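Local atomic coordinates of inositol monophosphatase family protein (Staphylococcus aureus subsp. aureus MSSA476, PDB entry 4I3Y), a protein that probably hydrolyses inositol monophosphates to inositol and phosphate with the help of bound magnesium, a reaction that lithium inhibits. Residues A[22-27]-A[125-130]; A[131-136]-A[144-149]; A[161-166]-A[180-185]; A[225-230]-A[249-254]. All coordinates share one frame; numbering follows the deposited sequence.

Overall arrangement
The contacts follow one another along the chain and form two pairs, one on each of two sheets. Contact 1 sets helix 12-35 on strand 120-128 of the larger mixed sheet. Contact 2, centred about 10 Å away, joins the next strand, 133-138, to strand 142-145 and touches contact 1. Contacts 3 and 4 lie in the five-stranded mixed sheet, with centres about 15 Å apart. Contact 3 pairs the outermost strand 184-185 with strand 162-164, and contact 4 the other outermost strand, 229-232, with the end of 246-249. Between the pairs, centres lie about 20 to 29 Å apart. Contacts 2 and 3 both touch the second subunit. This layered build is that of the inositol monophosphatase family.

Contact 1 (A[22-27]-A[125-130]); sequences WLKQID and YVYDYP
Asp27 and Lys24, on helix 12-35, both reach the phenol oxygen of Tyr127 on strand 120-128. Tyr127 OH donates to Asp27 OD1 at 2.5 Å, on the syn lone pair of that oxygen. The carboxylate lies nearly coplanar with the ring, 24° apart, and OD1 sits at its edge. Lys24 NZ donates to the same Tyr127 OH at 2.8 Å. Its chain reaches back because it bends at chi2 and chi3. Lys24 NZ also forms a salt bridge with Asp27 OD2, 3.3 Å, whose hydrogen bond is weak. The hydroxyl is thus gripped by two bonds, which fixes its position. The helix runs nearly parallel to strand 125-128, at 16°, and packs on one side of the large mixed sheet. Leu23 CD2 touches Tyr125 CD1 at 4.0 Å, and Ile26 CG2 lies at the edge of the Tyr127 ring. A water links Asp27 O, 2.9 Å away, to Tyr129 OH. Further out, Tyr125 OH bonds Asp16 of the same helix.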
loop_
_atom_site.group_PDB
_atom_site.type_symbol
_atom_site.label_atom_id
_atom_site.label_comp_id
_atom_site.label_asym_id
_atom_site.label_seq_id
_atom_site.Cartn_x
_atom_site.Cartn_y
_atom_site.Cartn_z
ATOM N N TRP A 22 3.181 -22.951 -13.360
ATOM C CA TRP A 22 1.765 -23.018 -12.978
ATOM C C TRP A 22 1.294 -21.629 -12.477
ATOM O O TRP A 22 0.234 -21.207 -12.826
ATOM C CB TRP A 22 1.504 -24.099 -11.917
ATOM C CG TRP A 22 0.062 -24.153 -11.471
ATOM C CD1 TRP A 22 -0.944 -24.865 -12.052
ATOM C CD2 TRP A 22 -0.532 -23.481 -10.330
ATOM N NE1 TRP A 22 -2.108 -24.712 -11.351
ATOM C CE2 TRP A 22 -1.906 -23.856 -10.303
ATOM C CE3 TRP A 22 -0.046 -22.591 -9.353
ATOM C CZ2 TRP A 22 -2.803 -23.373 -9.359
ATOM C CZ3 TRP A 22 -0.950 -22.098 -8.403
ATOM C CH2 TRP A 22 -2.326 -22.511 -8.412
ATOM N N LEU A 23 2.128 -20.949 -11.690
ATOM C CA LEU A 23 1.822 -19.608 -11.173
ATOM C C LEU A 23 1.664 -18.596 -12.276
ATOM O O LEU A 23 0.633 -17.919 -12.364
ATOM C CB LEU A 23 2.911 -19.163 -10.229
ATOM C CG LEU A 23 2.770 -18.985 -8.725
ATOM C CD1 LEU A 23 1.523 -19.579 -8.048
ATOM C CD2 LEU A 23 4.052 -19.329 -8.002
ATOM N N LYS A 24 2.667 -18.512 -13.156
ATOM C CA LYS A 24 2.575 -17.603 -14.282
ATOM C C LYS A 24 1.407 -17.905 -15.217
ATOM O O LYS A 24 0.822 -16.990 -15.797
ATOM C CB LYS A 24 3.916 -17.480 -15.044
ATOM C CG LYS A 24 5.042 -16.830 -14.230
ATOM C CD LYS A 24 4.763 -15.383 -13.763
ATOM C CE LYS A 24 4.338 -14.348 -14.835
ATOM N NZ LYS A 24 3.886 -13.061 -14.142
ATOM N N GLN A 25 0.998 -19.152 -15.345
ATOM C CA GLN A 25 -0.189 -19.407 -16.200
ATOM C C GLN A 25 -1.561 -19.206 -15.490
ATOM O O GLN A 25 -2.630 -19.286 -16.101
ATOM C CB GLN A 25 -0.081 -20.790 -16.793
ATOM C CG GLN A 25 -0.223 -21.900 -15.784
ATOM C CD GLN A 25 -1.687 -22.239 -15.548
ATOM O OE1 GLN A 25 -2.491 -22.206 -16.503
ATOM N NE2 GLN A 25 -2.062 -22.537 -14.260
ATOM N N ILE A 26 -1.532 -18.924 -14.192
ATOM C CA ILE A 26 -2.725 -18.456 -13.503
ATOM C C ILE A 26 -3.080 -16.960 -13.940
ATOM O O ILE A 26 -4.200 -16.557 -13.800
ATOM C CB ILE A 26 -2.563 -18.654 -11.957
ATOM C CG1 ILE A 26 -3.837 -19.207 -11.312
ATOM C CG2 ILE A 26 -2.110 -17.371 -11.289
ATOM C CD1 ILE A 26 -4.014 -20.695 -11.478
ATOM N N ASP A 27 -2.141 -16.188 -14.492
ATOM C CA ASP A 27 -2.448 -14.922 -15.179
ATOM C C ASP A 27 -3.571 -15.032 -16.233
ATOM O O ASP A 27 -4.305 -14.091 -16.456
ATOM C CB ASP A 27 -1.210 -14.478 -15.935
ATOM C CG ASP A 27 -0.094 -14.017 -15.006
ATOM O OD1 ASP A 27 -0.231 -14.128 -13.771
ATOM O OD2 ASP A 27 0.920 -13.533 -15.518
ATOM N N TYR A 125 6.931 -19.165 -2.265
ATOM C CA TYR A 125 6.425 -18.326 -3.309
ATOM C C TYR A 125 5.414 -17.344 -2.737
ATOM O O TYR A 125 4.496 -17.777 -2.011
ATOM C CB TYR A 125 5.679 -19.174 -4.392
ATOM C CG TYR A 125 6.594 -20.191 -5.031
ATOM C CD1 TYR A 125 7.463 -19.820 -6.070
ATOM C CD2 TYR A 125 6.673 -21.483 -4.523
ATOM C CE1 TYR A 125 8.357 -20.742 -6.612
ATOM C CE2 TYR A 125 7.583 -22.393 -4.998
ATOM C CZ TYR A 125 8.392 -22.029 -6.070
ATOM O OH TYR A 125 9.219 -22.957 -6.560
ATOM N N VAL A 126 5.572 -16.057 -3.124
ATOM C CA VAL A 126 4.586 -14.997 -2.900
ATOM C C VAL A 126 4.338 -14.290 -4.225
ATOM O O VAL A 126 5.197 -13.538 -4.731
ATOM C CB VAL A 126 4.977 -13.979 -1.816
ATOM C CG1 VAL A 126 3.827 -12.965 -1.651
ATOM C CG2 VAL A 126 5.252 -14.680 -0.472
ATOM N N TYR A 127 3.166 -14.550 -4.797
ATOM C CA TYR A 127 2.879 -13.978 -6.116
ATOM C C TYR A 127 2.005 -12.782 -5.968
ATOM O O TYR A 127 0.764 -12.939 -5.771
ATOM C CB TYR A 127 2.201 -15.002 -7.082
ATOM C CG TYR A 127 2.084 -14.518 -8.525
ATOM C CD1 TYR A 127 2.926 -13.509 -9.032
ATOM C CD2 TYR A 127 1.141 -15.105 -9.408
ATOM C CE1 TYR A 127 2.809 -13.069 -10.337
ATOM C CE2 TYR A 127 0.997 -14.661 -10.729
ATOM C CZ TYR A 127 1.832 -13.658 -11.174
ATOM O OH TYR A 127 1.710 -13.247 -12.451
ATOM N N ASP A 128 2.622 -11.610 -6.120
ATOM C CA ASP A 128 1.868 -10.351 -6.153
ATOM C C ASP A 128 1.262 -10.228 -7.540
ATOM O O ASP A 128 1.898 -9.692 -8.458
ATOM C CB ASP A 128 2.835 -9.229 -5.866
ATOM C CG ASP A 128 2.195 -7.847 -5.897
ATOM O OD1 ASP A 128 1.090 -7.667 -6.349
ATOM O OD2 ASP A 128 2.868 -6.921 -5.481
ATOM N N TYR A 129 0.059 -10.780 -7.701
ATOM C CA TYR A 129 -0.499 -10.928 -9.031
ATOM C C TYR A 129 -0.891 -9.545 -9.618
ATOM O O TYR A 129 -0.618 -9.289 -10.796
ATOM C CB TYR A 129 -1.663 -11.920 -9.078
ATOM C CG TYR A 129 -2.505 -11.720 -10.323
ATOM C CD1 TYR A 129 -2.083 -12.232 -11.551
ATOM C CD2 TYR A 129 -3.651 -10.962 -10.289
ATOM C CE1 TYR A 129 -2.805 -12.013 -12.698
ATOM C CE2 TYR A 129 -4.386 -10.738 -11.426
ATOM C CZ TYR A 129 -3.936 -11.286 -12.621
ATOM O OH TYR A 129 -4.589 -11.051 -13.767
ATOM N N PRO A 130 -1.500 -8.647 -8.810
ATOM C CA PRO A 130 -1.910 -7.347 -9.419
ATOM C C PRO A 130 -0.717 -6.616 -10.057
ATOM O O PRO A 130 -0.891 -5.864 -11.043
ATOM C CB PRO A 130 -2.475 -6.553 -8.227
ATOM C CG PRO A 130 -2.973 -7.653 -7.301
ATOM C CD PRO A 130 -1.907 -8.725 -7.388
HETATM O O HOH W 1 -3.659 -11.340 -16.082
#

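Contact 2 (A[131-136]-A[144-149]); sequences HKKLYK and FCNGIK
A beta hairpin of strands 133-138 and 142-145 holds this contact, which runs on into the type I' turn from Cys145 to Ile148. Lys136 and Phe144 form an antiparallel hydrogen-bonded pair. Lys136 N donates to Phe144 O at 2.8 Å, and Phe144 N to Lys136 O at 2.7 Å. Tyr135 and Cys145 form the next, non-hydrogen-bonded pair. Here the sulfur lies over one face of the Tyr135 ring, with Cys145 SG 3.9 Å from the ring centroid and offset toward the rim. The thiol reaches the ring with SG anti to the backbone N of Cys145 (chi1 178°). Beyond this pair the Asn146 side-chain amide bonds the backbone at Lys132 and Leu134. Asn146 ND2 donates to Lys132 O at 3.0 Å, in the carbonyl plane and on a lone pair. Asn146 OD1 accepts from Leu134 N at 3.0 Å in a nearly straight bond (176°), the donor standing well above the side-chain carbonyl plane, off the lone pairs. Asn146 N also bonds Leu134 O. On the other sheet face the Lys136 chain passes beside Phe144. Lys136 NZ makes a salt bridge with Asp16. Strand 133-138 pairs on its other side with strand 120-128, and helix 12-35 packs against Leu134 and Lys136.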
loop_
_atom_site.group_PDB
_atom_site.type_symbol
_atom_site.label_atom_id
_atom_site.label_comp_id
_atom_site.label_asym_id
_atom_site.label_seq_id
_atom_site.Cartn_x
_atom_site.Cartn_y
_atom_site.Cartn_z
ATOM N N HIS A 131 0.489 -6.850 -9.541
ATOM C CA HIS A 131 1.630 -6.138 -10.084
ATOM C C HIS A 131 2.561 -7.068 -10.839
ATOM O O HIS A 131 3.631 -6.644 -11.210
ATOM C CB HIS A 131 2.334 -5.253 -9.035
ATOM C CG HIS A 131 1.523 -4.045 -8.687
ATOM N ND1 HIS A 131 0.884 -3.901 -7.474
ATOM C CD2 HIS A 131 1.119 -3.001 -9.446
ATOM C CE1 HIS A 131 0.181 -2.781 -7.472
ATOM N NE2 HIS A 131 0.297 -2.222 -8.666
ATOM N N LYS A 132 2.104 -8.294 -11.120
ATOM C CA LYS A 132 2.904 -9.355 -11.802
ATOM C C LYS A 132 4.348 -9.445 -11.254
ATOM O O LYS A 132 5.300 -9.402 -11.988
ATOM C CB LYS A 132 2.860 -9.169 -13.356
ATOM C CG LYS A 132 1.465 -8.816 -13.888
ATOM C CD LYS A 132 0.578 -10.036 -14.057
ATOM C CE LYS A 132 -0.845 -9.614 -14.440
ATOM N NZ LYS A 132 -1.400 -8.539 -13.532
ATOM N N LYS A 133 4.485 -9.569 -9.936
ATOM C CA LYS A 133 5.780 -9.722 -9.283
ATOM C C LYS A 133 5.763 -11.036 -8.521
ATOM O O LYS A 133 5.061 -11.153 -7.509
ATOM C CB LYS A 133 6.090 -8.511 -8.338
ATOM C CG LYS A 133 6.462 -7.205 -9.093
ATOM C CD LYS A 133 6.909 -6.009 -8.216
ATOM C CE LYS A 133 5.724 -5.221 -7.661
ATOM N NZ LYS A 133 5.934 -4.061 -6.698
ATOM N N LEU A 134 6.528 -12.010 -9.028
ATOM C CA LEU A 134 6.682 -13.334 -8.433
ATOM C C LEU A 134 7.888 -13.322 -7.506
ATOM O O LEU A 134 9.047 -13.268 -7.943
ATOM C CB LEU A 134 6.814 -14.438 -9.504
ATOM C CG LEU A 134 6.999 -15.867 -8.931
ATOM C CD1 LEU A 134 5.862 -16.241 -7.994
ATOM C CD2 LEU A 134 6.983 -16.905 -10.064
ATOM N N TYR A 135 7.619 -13.258 -6.191
ATOM C CA TYR A 135 8.689 -13.433 -5.220
ATOM C C TYR A 135 8.903 -14.951 -5.050
ATOM O O TYR A 135 7.942 -15.699 -4.798
ATOM C CB TYR A 135 8.396 -12.764 -3.872
ATOM C CG TYR A 135 8.151 -11.262 -3.996
ATOM C CD1 TYR A 135 9.226 -10.381 -3.885
ATOM C CD2 TYR A 135 6.877 -10.735 -4.248
ATOM C CE1 TYR A 135 9.047 -9.000 -4.016
ATOM C CE2 TYR A 135 6.689 -9.330 -4.390
ATOM C CZ TYR A 135 7.795 -8.480 -4.244
ATOM O OH TYR A 135 7.726 -7.119 -4.376
ATOM N N LYS A 136 10.151 -15.397 -5.134
ATOM C CA LYS A 136 10.401 -16.818 -4.835
ATOM C C LYS A 136 11.686 -16.982 -4.057
ATOM O O LYS A 136 12.593 -16.150 -4.178
ATOM C CB LYS A 136 10.433 -17.658 -6.117
ATOM C CG LYS A 136 11.625 -17.354 -7.023
ATOM C CD LYS A 136 11.609 -18.298 -8.239
ATOM C CE LYS A 136 12.912 -18.170 -9.061
ATOM N NZ LYS A 136 12.800 -19.113 -10.210
ATOM N N PHE A 144 14.333 -14.335 -5.096
ATOM C CA PHE A 144 14.203 -13.574 -6.344
ATOM C C PHE A 144 12.859 -12.846 -6.428
ATOM O O PHE A 144 11.854 -13.311 -5.897
ATOM C CB PHE A 144 14.350 -14.522 -7.577
ATOM C CG PHE A 144 15.642 -15.248 -7.599
ATOM C CD1 PHE A 144 16.733 -14.744 -8.331
ATOM C CD2 PHE A 144 15.802 -16.440 -6.859
ATOM C CE1 PHE A 144 17.969 -15.421 -8.332
ATOM C CE2 PHE A 144 17.015 -17.130 -6.879
ATOM C CZ PHE A 144 18.104 -16.597 -7.606
ATOM N N CYS A 145 12.834 -11.709 -7.104
ATOM C CA CYS A 145 11.558 -11.076 -7.507
ATOM C C CYS A 145 11.614 -11.030 -9.014
ATOM O O CYS A 145 12.485 -10.353 -9.590
ATOM C CB CYS A 145 11.394 -9.691 -6.916
ATOM S SG CYS A 145 9.852 -8.886 -7.446
ATOM N N ASN A 146 10.719 -11.771 -9.666
ATOM C CA ASN A 146 10.792 -11.928 -11.146
ATOM C C ASN A 146 12.178 -12.273 -11.584
ATOM O O ASN A 146 12.702 -11.687 -12.534
ATOM C CB ASN A 146 10.321 -10.683 -11.893
ATOM C CG ASN A 146 8.824 -10.484 -11.742
ATOM O OD1 ASN A 146 8.117 -11.460 -11.455
ATOM N ND2 ASN A 146 8.318 -9.239 -11.941
ATOM N N GLY A 147 12.807 -13.186 -10.879
ATOM C CA GLY A 147 14.194 -13.474 -11.291
ATOM C C GLY A 147 15.264 -12.393 -11.101
ATOM O O GLY A 147 16.417 -12.635 -11.411
ATOM N N ILE A 148 14.932 -11.222 -10.571
ATOM C CA ILE A 148 15.999 -10.361 -10.062
ATOM C C ILE A 148 16.325 -10.845 -8.634
ATOM O O ILE A 148 15.430 -10.968 -7.853
ATOM C CB ILE A 148 15.579 -8.893 -10.142
ATOM C CG1 ILE A 148 15.602 -8.420 -11.640
ATOM C CG2 ILE A 148 16.447 -8.041 -9.243
ATOM C CD1 ILE A 148 14.482 -7.468 -12.089
ATOM N N LYS A 149 17.598 -11.124 -8.286
ATOM C CA LYS A 149 17.955 -11.747 -7.008
ATOM C C LYS A 149 17.898 -10.707 -5.877
ATOM O O LYS A 149 18.446 -9.622 -6.017
ATOM C CB LYS A 149 19.347 -12.447 -7.051
ATOM C CG LYS A 149 19.703 -13.368 -5.866
ATOM C CD LYS A 149 21.066 -14.089 -6.115
ATOM C CE LYS A 149 21.460 -15.045 -4.985
ATOM N NZ LYS A 149 21.360 -14.334 -3.667
HETATM O O HOH W 2 11.067 -14.799 -9.225
#

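Contact 3 (A[161-166]-A[180-185]); sequences AIISFN and DASFSY
Tyr185 turns the edge of its ring onto the face of Phe165, a T-shaped pair with planes at 64° and centroids 5.0 Å apart. Tyr185 CE1 stands over the centre of the Phe165 ring. The pair lies at the C-terminal ends of the two parallel strands of a beta-alpha-beta unit, strand 162-164, helix 172-181 and strand 184-185, at one border of the five-stranded sheet. Phe165 CG is tucked over the backbone, flanked by N and C (chi1 58°), which brings the ring back under the tyrosine. Helix 172-181 packs on the Phe165 ring through Val175, Leu178 and Phe179. At the other end, Phe183 N donates to Ala161 O at 2.8 Å and Ile163 N to Ser184 O at 2.9 Å. Ile163 CG1 lies 3.6 Å from Ser182 OG, which is itself bonded to Leu178 O. The Phe183 ring reaches Phe46 and Lys104 of the second subunit at this sheet edge. Tyr185 OH donates to Phe165 O at 2.6 Å, close to the line of the C=O bond.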
loop_
_atom_site.group_PDB
_atom_site.type_symbol
_atom_site.label_atom_id
_atom_site.label_comp_id
_atom_site.label_asym_id
_atom_site.label_seq_id
_atom_site.Cartn_x
_atom_site.Cartn_y
_atom_site.Cartn_z
ATOM N N ALA A 161 12.611 3.390 10.667
ATOM C CA ALA A 161 11.974 2.382 9.796
ATOM C C ALA A 161 10.467 2.474 9.833
ATOM O O ALA A 161 9.909 2.869 10.853
ATOM C CB ALA A 161 12.420 0.978 10.194
ATOM N N ILE A 162 9.823 2.098 8.720
ATOM C CA ILE A 162 8.365 2.085 8.670
ATOM C C ILE A 162 7.894 0.770 9.250
ATOM O O ILE A 162 8.467 -0.250 8.963
ATOM C CB ILE A 162 7.828 2.264 7.210
ATOM C CG1 ILE A 162 8.169 3.682 6.722
ATOM C CG2 ILE A 162 6.336 1.947 7.118
ATOM C CD1 ILE A 162 7.943 3.877 5.227
ATOM N N ILE A 163 6.871 0.775 10.089
ATOM C CA ILE A 163 6.348 -0.538 10.489
ATOM C C ILE A 163 4.929 -0.733 10.101
ATOM O O ILE A 163 4.212 0.237 9.831
ATOM C CB ILE A 163 6.460 -0.858 11.983
ATOM C CG1 ILE A 163 5.798 0.194 12.855
ATOM C CG2 ILE A 163 7.908 -1.077 12.362
ATOM C CD1 ILE A 163 5.842 -0.373 14.277
ATOM N N SER A 164 4.523 -1.998 10.099
ATOM C CA SER A 164 3.233 -2.387 9.598
ATOM C C SER A 164 2.610 -3.436 10.515
ATOM O O SER A 164 3.281 -4.403 10.974
ATOM C CB SER A 164 3.475 -2.957 8.191
ATOM O OG SER A 164 2.530 -3.912 7.790
ATOM N N PHE A 165 1.320 -3.266 10.794
ATOM C CA PHE A 165 0.605 -4.189 11.667
ATOM C C PHE A 165 -0.847 -3.766 11.626
ATOM O O PHE A 165 -1.161 -2.643 11.138
ATOM C CB PHE A 165 1.149 -4.159 13.125
ATOM C CG PHE A 165 1.090 -2.788 13.781
ATOM C CD1 PHE A 165 -0.044 -2.383 14.498
ATOM C CD2 PHE A 165 2.176 -1.926 13.719
ATOM C CE1 PHE A 165 -0.108 -1.125 15.100
ATOM C CE2 PHE A 165 2.127 -0.659 14.320
ATOM C CZ PHE A 165 0.968 -0.254 14.984
ATOM N N ASN A 166 -1.721 -4.668 12.092
ATOM C CA ASN A 166 -3.169 -4.401 12.168
ATOM C C ASN A 166 -3.408 -3.694 13.500
ATOM O O ASN A 166 -3.350 -4.299 14.582
ATOM C CB ASN A 166 -3.974 -5.703 12.031
ATOM C CG ASN A 166 -5.487 -5.490 12.137
ATOM O OD1 ASN A 166 -5.971 -4.384 12.358
ATOM N ND2 ASN A 166 -6.236 -6.562 11.966
ATOM N N ASP A 180 5.119 5.830 18.181
ATOM C CA ASP A 180 6.195 6.708 18.694
ATOM C C ASP A 180 7.622 6.203 18.421
ATOM O O ASP A 180 8.503 7.006 18.166
ATOM C CB ASP A 180 6.075 6.947 20.212
ATOM C CG ASP A 180 4.746 7.573 20.618
ATOM O OD1 ASP A 180 4.080 8.190 19.758
ATOM O OD2 ASP A 180 4.349 7.409 21.803
ATOM N N ALA A 181 7.856 4.897 18.506
ATOM C CA ALA A 181 9.207 4.368 18.373
ATOM C C ALA A 181 9.657 4.112 16.930
ATOM O O ALA A 181 10.820 3.873 16.716
ATOM C CB ALA A 181 9.342 3.093 19.162
ATOM N N SER A 182 8.749 4.176 15.950
ATOM C CA SER A 182 9.130 3.904 14.529
ATOM C C SER A 182 9.189 5.209 13.742
ATOM O O SER A 182 8.800 6.275 14.257
ATOM C CB SER A 182 8.151 2.947 13.883
ATOM O OG SER A 182 6.865 3.386 14.204
ATOM N N PHE A 183 9.668 5.135 12.507
ATOM C CA PHE A 183 9.798 6.363 11.713
ATOM C C PHE A 183 8.390 6.769 11.244
ATOM O O PHE A 183 8.002 7.954 11.354
ATOM C CB PHE A 183 10.776 6.165 10.532
ATOM C CG PHE A 183 10.918 7.368 9.669
ATOM C CD1 PHE A 183 11.945 8.298 9.913
ATOM C CD2 PHE A 183 10.005 7.593 8.623
ATOM C CE1 PHE A 183 12.066 9.451 9.154
ATOM C CE2 PHE A 183 10.106 8.750 7.857
ATOM C CZ PHE A 183 11.136 9.664 8.116
ATOM N N SER A 184 7.647 5.781 10.749
ATOM C CA SER A 184 6.190 5.953 10.385
ATOM C C SER A 184 5.467 4.591 10.330
ATOM O O SER A 184 6.065 3.524 10.553
ATOM C CB SER A 184 6.034 6.723 9.071
ATOM O OG SER A 184 4.753 7.328 8.877
ATOM N N TYR A 185 4.180 4.640 10.031
ATOM C CA TYR A 185 3.338 3.445 9.950
ATOM C C TYR A 185 2.686 3.375 8.569
ATOM O O TYR A 185 2.201 4.394 8.059
ATOM C CB TYR A 185 2.217 3.533 11.002
ATOM C CG TYR A 185 1.085 2.551 10.850
ATOM C CD1 TYR A 185 1.179 1.285 11.392
ATOM C CD2 TYR A 185 -0.097 2.900 10.178
ATOM C CE1 TYR A 185 0.149 0.370 11.268
ATOM C CE2 TYR A 185 -1.131 1.960 10.004
ATOM C CZ TYR A 185 -1.017 0.697 10.573
ATOM O OH TYR A 185 -2.065 -0.269 10.511
#

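Contact 4 (A[225-230]-A[249-254]); sequences LLNLKM and SNKACH
With His254 CG anti to its own N (chi1 170°), the imidazole swings under Lys229 CB. Lys229 chi1 (-58°) brings CG onto the histidine, and a bend at chi2 turns the rest of the chain. Lys229 CB is 3.5 Å from the His254 ring centroid and close to the ring normal, a CH-pi contact. The next carbon, Lys229 CG, lies 3.7 Å from His254 CB. The two side chains cross at about a right angle. His254 ND1 is buried here and has no partner in the model. Beneath the side chains, Lys229 and Ser249 form an antiparallel hydrogen-bonded pair. Lys229 N donates to Ser249 O at 2.8 Å, and Ser249 N to Lys229 O at 2.7 Å. A water extends the pairing, accepting from Lys251 N at 2.7 Å and donating to Asn227 O. Ser249 OG bonds Asn250 O at 2.5 Å. Asn250 OD1 accepts from Ala252 N at 3.0 Å, an Asx turn that shapes the loop leading into helix 254-262. Asn227 ND2 comes near Lys251 CD where the two side chains cross at a slant, and Lys251 NZ makes a salt bridge with Glu152. The contact joins strand 229-232, outermost in the second sheet, to the end of strand 246-249. Leu228 packs on Ala223 of helix 219-225 and on Ala199 of helix 191-200.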
loop_
_atom_site.group_PDB
_atom_site.type_symbol
_atom_site.label_atom_id
_atom_site.label_comp_id
_atom_site.label_asym_id
_atom_site.label_seq_id
_atom_site.Cartn_x
_atom_site.Cartn_y
_atom_site.Cartn_z
ATOM N N LEU A 225 16.951 -16.965 4.131
ATOM C CA LEU A 225 17.915 -16.692 3.057
ATOM C C LEU A 225 18.335 -15.219 3.043
ATOM O O LEU A 225 19.416 -14.883 2.567
ATOM C CB LEU A 225 17.349 -17.110 1.695
ATOM C CG LEU A 225 17.029 -18.615 1.515
ATOM C CD1 LEU A 225 16.795 -18.884 0.053
ATOM C CD2 LEU A 225 18.133 -19.541 2.110
ATOM N N LEU A 226 17.476 -14.338 3.549
ATOM C CA LEU A 226 17.775 -12.905 3.549
ATOM C C LEU A 226 18.135 -12.371 4.955
ATOM O O LEU A 226 18.150 -11.164 5.160
ATOM C CB LEU A 226 16.555 -12.123 2.977
ATOM C CG LEU A 226 16.228 -12.463 1.512
ATOM C CD1 LEU A 226 14.797 -12.065 1.126
ATOM C CD2 LEU A 226 17.278 -11.887 0.562
ATOM N N ASN A 227 18.397 -13.273 5.924
ATOM C CA ASN A 227 18.866 -12.846 7.256
ATOM C C ASN A 227 17.861 -11.949 8.007
ATOM O O ASN A 227 18.249 -10.942 8.658
ATOM C CB ASN A 227 20.259 -12.189 7.180
ATOM C CG ASN A 227 20.983 -12.233 8.527
ATOM O OD1 ASN A 227 20.611 -13.044 9.383
ATOM N ND2 ASN A 227 21.967 -11.324 8.763
ATOM N N LEU A 228 16.577 -12.304 7.912
ATOM C CA LEU A 228 15.511 -11.577 8.647
ATOM C C LEU A 228 15.205 -12.335 9.892
ATOM O O LEU A 228 15.432 -13.536 9.894
ATOM C CB LEU A 228 14.210 -11.534 7.809
ATOM C CG LEU A 228 14.332 -11.013 6.356
ATOM C CD1 LEU A 228 12.999 -11.065 5.639
ATOM C CD2 LEU A 228 14.948 -9.608 6.284
ATOM N N LYS A 229 14.665 -11.678 10.930
ATOM C CA LYS A 229 14.142 -12.378 12.095
ATOM C C LYS A 229 12.681 -12.673 11.876
ATOM O O LYS A 229 11.911 -11.745 11.532
ATOM C CB LYS A 229 14.285 -11.531 13.378
ATOM C CG LYS A 229 15.703 -11.125 13.678
ATOM C CD LYS A 229 16.567 -12.335 13.998
ATOM C CE LYS A 229 17.955 -11.935 14.469
ATOM N NZ LYS A 229 18.849 -13.132 14.531
ATOM N N MET A 230 12.296 -13.942 12.011
ATOM C CA MET A 230 10.895 -14.304 11.958
ATOM C C MET A 230 10.635 -15.210 13.131
ATOM O O MET A 230 11.216 -16.309 13.206
ATOM C CB MET A 230 10.540 -14.984 10.657
ATOM C CG MET A 230 9.107 -15.523 10.590
ATOM S SD MET A 230 8.757 -16.194 8.918
ATOM C CE MET A 230 7.213 -16.994 9.265
ATOM N N SER A 249 10.936 -9.363 10.759
ATOM C CA SER A 249 11.622 -8.097 11.029
ATOM C C SER A 249 13.019 -8.045 10.517
ATOM O O SER A 249 13.745 -9.058 10.460
ATOM C CB SER A 249 11.646 -7.836 12.561
ATOM O OG SER A 249 12.578 -6.824 12.905
ATOM N N ASN A 250 13.424 -6.864 10.103
ATOM C CA ASN A 250 14.843 -6.559 9.968
ATOM C C ASN A 250 15.613 -6.961 11.276
ATOM O O ASN A 250 15.067 -6.796 12.367
ATOM C CB ASN A 250 14.976 -5.054 9.725
ATOM C CG ASN A 250 16.369 -4.652 9.254
ATOM O OD1 ASN A 250 17.318 -4.595 10.050
ATOM N ND2 ASN A 250 16.482 -4.325 7.949
ATOM N N LYS A 251 16.896 -7.405 11.169
ATOM C CA LYS A 251 17.650 -7.828 12.364
ATOM C C LYS A 251 17.824 -6.646 13.363
ATOM O O LYS A 251 17.788 -6.852 14.547
ATOM C CB LYS A 251 19.020 -8.354 11.985
ATOM C CG LYS A 251 19.947 -7.309 11.366
ATOM C CD LYS A 251 21.108 -8.019 10.649
ATOM C CE LYS A 251 22.123 -6.988 10.183
ATOM N NZ LYS A 251 23.185 -7.623 9.355
ATOM N N ALA A 252 17.950 -5.403 12.878
ATOM C CA ALA A 252 18.299 -4.319 13.769
ATOM C C ALA A 252 17.129 -3.728 14.578
ATOM O O ALA A 252 17.346 -2.894 15.461
ATOM C CB ALA A 252 19.069 -3.242 13.017
ATOM N N CYS A 253 15.897 -4.150 14.323
ATOM C CA CYS A 253 14.743 -3.577 15.078
ATOM C C CYS A 253 13.840 -4.661 15.702
ATOM O O CYS A 253 12.860 -4.373 16.423
ATOM C CB CYS A 253 13.923 -2.618 14.193
ATOM S SG CYS A 253 13.233 -3.350 12.683
ATOM N N HIS A 254 14.213 -5.913 15.500
ATOM C CA HIS A 254 13.406 -7.044 15.996
ATOM C C HIS A 254 13.201 -6.974 17.531
ATOM O O HIS A 254 12.057 -6.991 18.056
ATOM C CB HIS A 254 14.103 -8.332 15.575
ATOM C CG HIS A 254 13.554 -9.591 16.183
ATOM N ND1 HIS A 254 12.319 -10.097 15.866
ATOM C CD2 HIS A 254 14.113 -10.472 17.037
ATOM C CE1 HIS A 254 12.128 -11.240 16.495
ATOM N NE2 HIS A 254 13.204 -11.487 17.226
HETATM O O HOH W 3 17.508 -8.245 8.644
#